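Local coordinates for protein probable M18-family aminopeptidase 1 (Thermotoga maritima, PDB 2GLF) that probably acts as a metal-dependent aminopeptidase of the M18 family, removing residues from the N-terminal ends of peptides at a site that holds metal ions, at residues S364-V376 with A404-M417. Sequence-based numbering, arbitrary orientation.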
loop_
_atom_site.group_PDB
_atom_site.type_symbol
_atom_site.label_atom_id
_atom_site.label_comp_id
_atom_site.label_asym_id
_atom_site.label_seq_id
_atom_site.Cartn_x
_atom_site.Cartn_y
_atom_site.Cartn_z
ATOM N N SER A 364 -10.814 -34.294 -0.350
ATOM C CA SER A 364 -11.562 -34.742 -1.520
ATOM C C SER A 364 -10.825 -35.649 -2.505
ATOM O O SER A 364 -10.999 -35.522 -3.717
ATOM C CB SER A 364 -12.091 -33.522 -2.278
ATOM O OG SER A 364 -12.819 -32.669 -1.412
ATOM N N THR A 365 -10.007 -36.564 -2.000
ATOM C CA THR A 365 -9.284 -37.466 -2.885
ATOM C C THR A 365 -9.279 -38.893 -2.373
ATOM O O THR A 365 -9.282 -39.142 -1.164
ATOM C CB THR A 365 -7.816 -37.038 -3.076
ATOM O OG1 THR A 365 -7.185 -37.918 -4.015
ATOM C CG2 THR A 365 -7.056 -37.110 -1.757
ATOM N N ASN A 366 -9.284 -39.833 -3.307
ATOM C CA ASN A 366 -9.234 -41.232 -2.937
ATOM C C ASN A 366 -7.804 -41.495 -2.484
ATOM O O ASN A 366 -6.869 -40.903 -3.010
ATOM C CB ASN A 366 -9.572 -42.114 -4.136
ATOM C CG ASN A 366 -9.318 -43.574 -3.861
ATOM O OD1 ASN A 366 -8.457 -44.195 -4.488
ATOM N ND2 ASN A 366 -10.058 -44.135 -2.907
ATOM N N ASP A 367 -7.634 -42.370 -1.505
ATOM C CA ASP A 367 -6.304 -42.678 -1.006
ATOM C C ASP A 367 -6.113 -44.189 -0.874
ATOM O O ASP A 367 -6.365 -44.767 0.188
ATOM C CB ASP A 367 -6.094 -41.994 0.345
ATOM C CG ASP A 367 -4.678 -42.126 0.850
ATOM O OD1 ASP A 367 -4.367 -41.529 1.905
ATOM O OD2 ASP A 367 -3.878 -42.825 0.192
ATOM N N ALA A 368 -5.670 -44.816 -1.964
ATOM C CA ALA A 368 -5.441 -46.256 -2.014
ATOM C C ALA A 368 -4.877 -46.814 -0.714
ATOM O O ALA A 368 -3.860 -46.337 -0.212
ATOM C CB ALA A 368 -4.507 -46.585 -3.151
ATOM N N HIS A 369 -5.550 -47.829 -0.180
ATOM C CA HIS A 369 -5.138 -48.474 1.061
ATOM C C HIS A 369 -3.826 -49.212 0.827
ATOM O O HIS A 369 -3.565 -49.690 -0.272
ATOM C CB HIS A 369 -6.204 -49.474 1.506
ATOM C CG HIS A 369 -7.567 -48.878 1.668
ATOM N ND1 HIS A 369 -7.843 -47.887 2.584
ATOM C CD2 HIS A 369 -8.739 -49.156 1.051
ATOM C CE1 HIS A 369 -9.127 -47.580 2.527
ATOM N NE2 HIS A 369 -9.695 -48.336 1.605
ATOM N N ALA A 370 -3.002 -49.313 1.860
ATOM C CA ALA A 370 -1.731 -49.998 1.733
ATOM C C ALA A 370 -1.911 -51.408 1.167
ATOM O O ALA A 370 -1.151 -51.837 0.292
ATOM C CB ALA A 370 -1.045 -50.063 3.079
ATOM N N GLU A 371 -2.917 -52.128 1.658
ATOM C CA GLU A 371 -3.166 -53.490 1.198
ATOM C C GLU A 371 -3.319 -53.560 -0.315
ATOM O O GLU A 371 -2.754 -54.444 -0.961
ATOM C CB GLU A 371 -4.415 -54.077 1.866
ATOM C CG GLU A 371 -5.183 -53.115 2.760
ATOM C CD GLU A 371 -4.479 -52.835 4.074
ATOM O OE1 GLU A 371 -4.366 -53.763 4.907
ATOM O OE2 GLU A 371 -4.040 -51.681 4.268
ATOM N N PHE A 372 -4.073 -52.627 -0.886
ATOM C CA PHE A 372 -4.279 -52.619 -2.329
ATOM C C PHE A 372 -2.999 -52.230 -3.070
ATOM O O PHE A 372 -2.676 -52.803 -4.109
ATOM C CB PHE A 372 -5.403 -51.660 -2.708
ATOM C CG PHE A 372 -5.862 -51.812 -4.122
ATOM C CD1 PHE A 372 -6.132 -50.697 -4.907
ATOM C CD2 PHE A 372 -6.022 -53.078 -4.678
ATOM C CE1 PHE A 372 -6.554 -50.841 -6.230
ATOM C CE2 PHE A 372 -6.441 -53.236 -6.000
ATOM C CZ PHE A 372 -6.708 -52.119 -6.778
ATOM N N VAL A 373 -2.267 -51.251 -2.550
ATOM C CA VAL A 373 -1.026 -50.853 -3.196
ATOM C C VAL A 373 -0.090 -52.065 -3.161
ATOM O O VAL A 373 0.725 -52.274 -4.068
ATOM C CB VAL A 373 -0.365 -49.658 -2.467
ATOM C CG1 VAL A 373 0.910 -49.240 -3.194
ATOM C CG2 VAL A 373 -1.341 -48.495 -2.394
ATOM N N ALA A 374 -0.221 -52.867 -2.109
ATOM C CA ALA A 374 0.596 -54.066 -1.961
ATOM C C ALA A 374 0.274 -55.022 -3.107
ATOM O O ALA A 374 1.164 -55.488 -3.814
ATOM C CB ALA A 374 0.305 -54.727 -0.623
ATOM N N ARG A 375 -1.010 -55.307 -3.289
ATOM C CA ARG A 375 -1.446 -56.202 -4.348
ATOM C C ARG A 375 -1.004 -55.719 -5.727
ATOM O O ARG A 375 -0.599 -56.515 -6.572
ATOM C CB ARG A 375 -2.966 -56.349 -4.305
ATOM C CG ARG A 375 -3.475 -57.068 -3.062
ATOM C CD ARG A 375 -4.988 -57.074 -3.023
ATOM N NE ARG A 375 -5.550 -57.672 -4.230
ATOM C CZ ARG A 375 -6.823 -57.564 -4.595
ATOM N NH1 ARG A 375 -7.673 -56.875 -3.840
ATOM N NH2 ARG A 375 -7.248 -58.147 -5.714
ATOM N N VAL A 376 -1.077 -54.413 -5.956
ATOM C CA VAL A 376 -0.678 -53.849 -7.238
ATOM C C VAL A 376 0.838 -53.904 -7.404
ATOM O O VAL A 376 1.345 -54.172 -8.488
ATOM C CB VAL A 376 -1.144 -52.383 -7.363
ATOM C CG1 VAL A 376 -0.629 -51.770 -8.665
ATOM C CG2 VAL A 376 -2.658 -52.323 -7.306
ATOM N N ALA A 404 -11.252 -41.610 -9.511
ATOM C CA ALA A 404 -11.060 -42.772 -8.658
ATOM C C ALA A 404 -12.025 -42.759 -7.478
ATOM O O ALA A 404 -12.683 -43.760 -7.196
ATOM C CB ALA A 404 -9.622 -42.821 -8.153
ATOM N N LYS A 405 -12.117 -41.624 -6.794
ATOM C CA LYS A 405 -13.000 -41.506 -5.634
ATOM C C LYS A 405 -14.416 -42.071 -5.857
ATOM O O LYS A 405 -14.952 -42.781 -5.001
ATOM C CB LYS A 405 -13.107 -40.040 -5.202
ATOM C CG LYS A 405 -13.836 -39.156 -6.198
ATOM C CD LYS A 405 -14.156 -37.787 -5.617
ATOM C CE LYS A 405 -12.906 -36.953 -5.393
ATOM N NZ LYS A 405 -13.264 -35.584 -4.935
ATOM N N PHE A 406 -15.011 -41.754 -7.005
ATOM C CA PHE A 406 -16.362 -42.199 -7.326
ATOM C C PHE A 406 -16.541 -43.706 -7.337
ATOM O O PHE A 406 -17.594 -44.219 -6.948
ATOM C CB PHE A 406 -16.794 -41.630 -8.674
ATOM C CG PHE A 406 -16.711 -40.138 -8.744
ATOM C CD1 PHE A 406 -17.289 -39.352 -7.747
ATOM C CD2 PHE A 406 -16.036 -39.513 -9.793
ATOM C CE1 PHE A 406 -17.197 -37.964 -7.788
ATOM C CE2 PHE A 406 -15.937 -38.120 -9.845
ATOM C CZ PHE A 406 -16.520 -37.343 -8.837
ATOM N N PHE A 407 -15.519 -44.422 -7.786
ATOM C CA PHE A 407 -15.609 -45.870 -7.833
ATOM C C PHE A 407 -15.365 -46.480 -6.461
ATOM O O PHE A 407 -16.007 -47.467 -6.091
ATOM C CB PHE A 407 -14.636 -46.418 -8.876
ATOM C CG PHE A 407 -14.991 -46.014 -10.271
ATOM C CD1 PHE A 407 -14.707 -44.733 -10.727
ATOM C CD2 PHE A 407 -15.695 -46.882 -11.099
ATOM C CE1 PHE A 407 -15.120 -44.318 -11.981
ATOM C CE2 PHE A 407 -16.119 -46.476 -12.365
ATOM C CZ PHE A 407 -15.831 -45.191 -12.804
ATOM N N ALA A 408 -14.448 -45.885 -5.703
ATOM C CA ALA A 408 -14.159 -46.367 -4.359
ATOM C C ALA A 408 -15.412 -46.087 -3.537
ATOM O O ALA A 408 -15.662 -46.719 -2.510
ATOM C CB ALA A 408 -12.969 -45.621 -3.782
ATOM N N GLU A 409 -16.194 -45.126 -4.022
ATOM C CA GLU A 409 -17.439 -44.701 -3.395
ATOM C C GLU A 409 -18.462 -45.817 -3.560
ATOM O O GLU A 409 -19.403 -45.932 -2.774
ATOM C CB GLU A 409 -17.955 -43.432 -4.085
ATOM C CG GLU A 409 -18.432 -42.333 -3.151
ATOM C CD GLU A 409 -18.847 -41.069 -3.898
ATOM O OE1 GLU A 409 -19.893 -41.092 -4.583
ATOM O OE2 GLU A 409 -18.122 -40.053 -3.803
ATOM N N ARG A 410 -18.264 -46.641 -4.586
ATOM C CA ARG A 410 -19.174 -47.746 -4.859
ATOM C C ARG A 410 -18.778 -49.071 -4.216
ATOM O O ARG A 410 -19.293 -50.125 -4.592
ATOM C CB ARG A 410 -19.336 -47.945 -6.363
ATOM C CG ARG A 410 -19.873 -46.726 -7.077
ATOM C CD ARG A 410 -20.373 -47.101 -8.452
ATOM N NE ARG A 410 -20.140 -46.035 -9.419
ATOM C CZ ARG A 410 -20.658 -44.817 -9.335
ATOM N NH1 ARG A 410 -21.452 -44.499 -8.322
ATOM N NH2 ARG A 410 -20.367 -43.920 -10.261
ATOM N N GLY A 411 -17.852 -49.022 -3.264
ATOM C CA GLY A 411 -17.463 -50.233 -2.570
ATOM C C GLY A 411 -16.238 -51.001 -3.013
ATOM O O GLY A 411 -15.850 -51.954 -2.333
ATOM N N SER A 412 -15.618 -50.618 -4.124
ATOM C CA SER A 412 -14.429 -51.335 -4.586
ATOM C C SER A 412 -13.145 -50.538 -4.401
ATOM O O SER A 412 -13.176 -49.313 -4.324
ATOM C CB SER A 412 -14.586 -51.734 -6.056
ATOM O OG SER A 412 -14.955 -50.625 -6.850
ATOM N N ASP A 413 -12.021 -51.246 -4.326
ATOM C CA ASP A 413 -10.711 -50.625 -4.152
ATOM C C ASP A 413 -10.191 -50.028 -5.454
ATOM O O ASP A 413 -10.280 -50.648 -6.516
ATOM C CB ASP A 413 -9.720 -51.652 -3.606
ATOM C CG ASP A 413 -9.937 -51.935 -2.131
ATOM O OD1 ASP A 413 -9.348 -51.226 -1.289
ATOM O OD2 ASP A 413 -10.713 -52.856 -1.808
ATOM N N VAL A 414 -9.648 -48.817 -5.359
ATOM C CA VAL A 414 -9.133 -48.101 -6.518
ATOM C C VAL A 414 -7.715 -47.583 -6.305
ATOM O O VAL A 414 -7.252 -47.461 -5.170
ATOM C CB VAL A 414 -10.031 -46.909 -6.844
ATOM C CG1 VAL A 414 -9.731 -46.392 -8.244
ATOM C CG2 VAL A 414 -11.485 -47.319 -6.690
ATOM N N ILE A 415 -7.043 -47.272 -7.412
ATOM C CA ILE A 415 -5.669 -46.763 -7.399
ATOM C C ILE A 415 -5.398 -45.989 -8.688
ATOM O O ILE A 415 -5.595 -46.509 -9.782
ATOM C CB ILE A 415 -4.635 -47.923 -7.303
ATOM C CG1 ILE A 415 -3.210 -47.372 -7.268
ATOM C CG2 ILE A 415 -4.788 -48.858 -8.492
ATOM C CD1 ILE A 415 -2.907 -46.552 -6.047
ATOM N N ASP A 416 -4.954 -44.743 -8.553
ATOM C CA ASP A 416 -4.648 -43.918 -9.719
ATOM C C ASP A 416 -3.356 -44.417 -10.358
ATOM O O ASP A 416 -2.380 -44.700 -9.662
ATOM C CB ASP A 416 -4.490 -42.453 -9.313
ATOM C CG ASP A 416 -5.727 -41.899 -8.635
ATOM O OD1 ASP A 416 -5.811 -41.952 -7.386
ATOM O OD2 ASP A 416 -6.622 -41.421 -9.359
HETATM N N MSE A 417 -3.345 -44.515 -11.682
HETATM C CA MSE A 417 -2.166 -44.997 -12.386
HETATM C C MSE A 417 -2.167 -44.509 -13.830
HETATM O O MSE A 417 -3.203 -44.489 -14.496
HETATM C CB MSE A 417 -2.149 -46.520 -12.342
HETATM C CG MSE A 417 -0.806 -47.139 -12.624
HETATM SE SE MSE A 417 -0.798 -48.989 -12.080
HETATM C CE MSE A 417 -0.445 -48.727 -10.199
HETATM O O HOH W 1 -7.742 -48.881 -1.868
#
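Helix 370-376 packs across strand 414-417, their axes 9.0 Å apart at closest approach and inclined at 56°, while the loop 364-369 runs past helix 404-408. The strand lies inside the mixed central sheet of the M18 metallopeptidase fold, between strands 321-329 and 351-354, so the contact joins helix 370-382 to that sheet. F372 is central to the helix-strand part: CG anti to the backbone N (chi1 -168°) directs its ring toward the strand, with D413 CB over one face, 3.9 Å from the ring centroid in a CH-pi contact, and V376 CG2, one turn on in the same helix, over the opposite face. I415 CG2 comes to 3.5 Å from F372 CE1, and I415 CD1 meets the methyl of A368. Were F372 an alanine, a gap would probably open between D413 CB and V376 CG2, and I415 CG2 would lose the ring it rests against. Farther along, V376 CG1 and the CE methyl of selenomethionine M417 meet tip to tip. D413 OD1 sits in the plane of the H369 ring, 3.2 Å from CD2, and a water bridges this oxygen to the N of H369, the N-cap residue. D413 OD2 forms a salt bridge with R69 of the second subunit, and H369 ND1 is hydrogen-bonded to K71 there. N366 sets CB against A404 CB and K405 N, ND2 against A408 CB; K405, bent at chi3, donates a hydrogen bond from NZ to S364 O (2.6 Å), 41° out of the carbonyl plane.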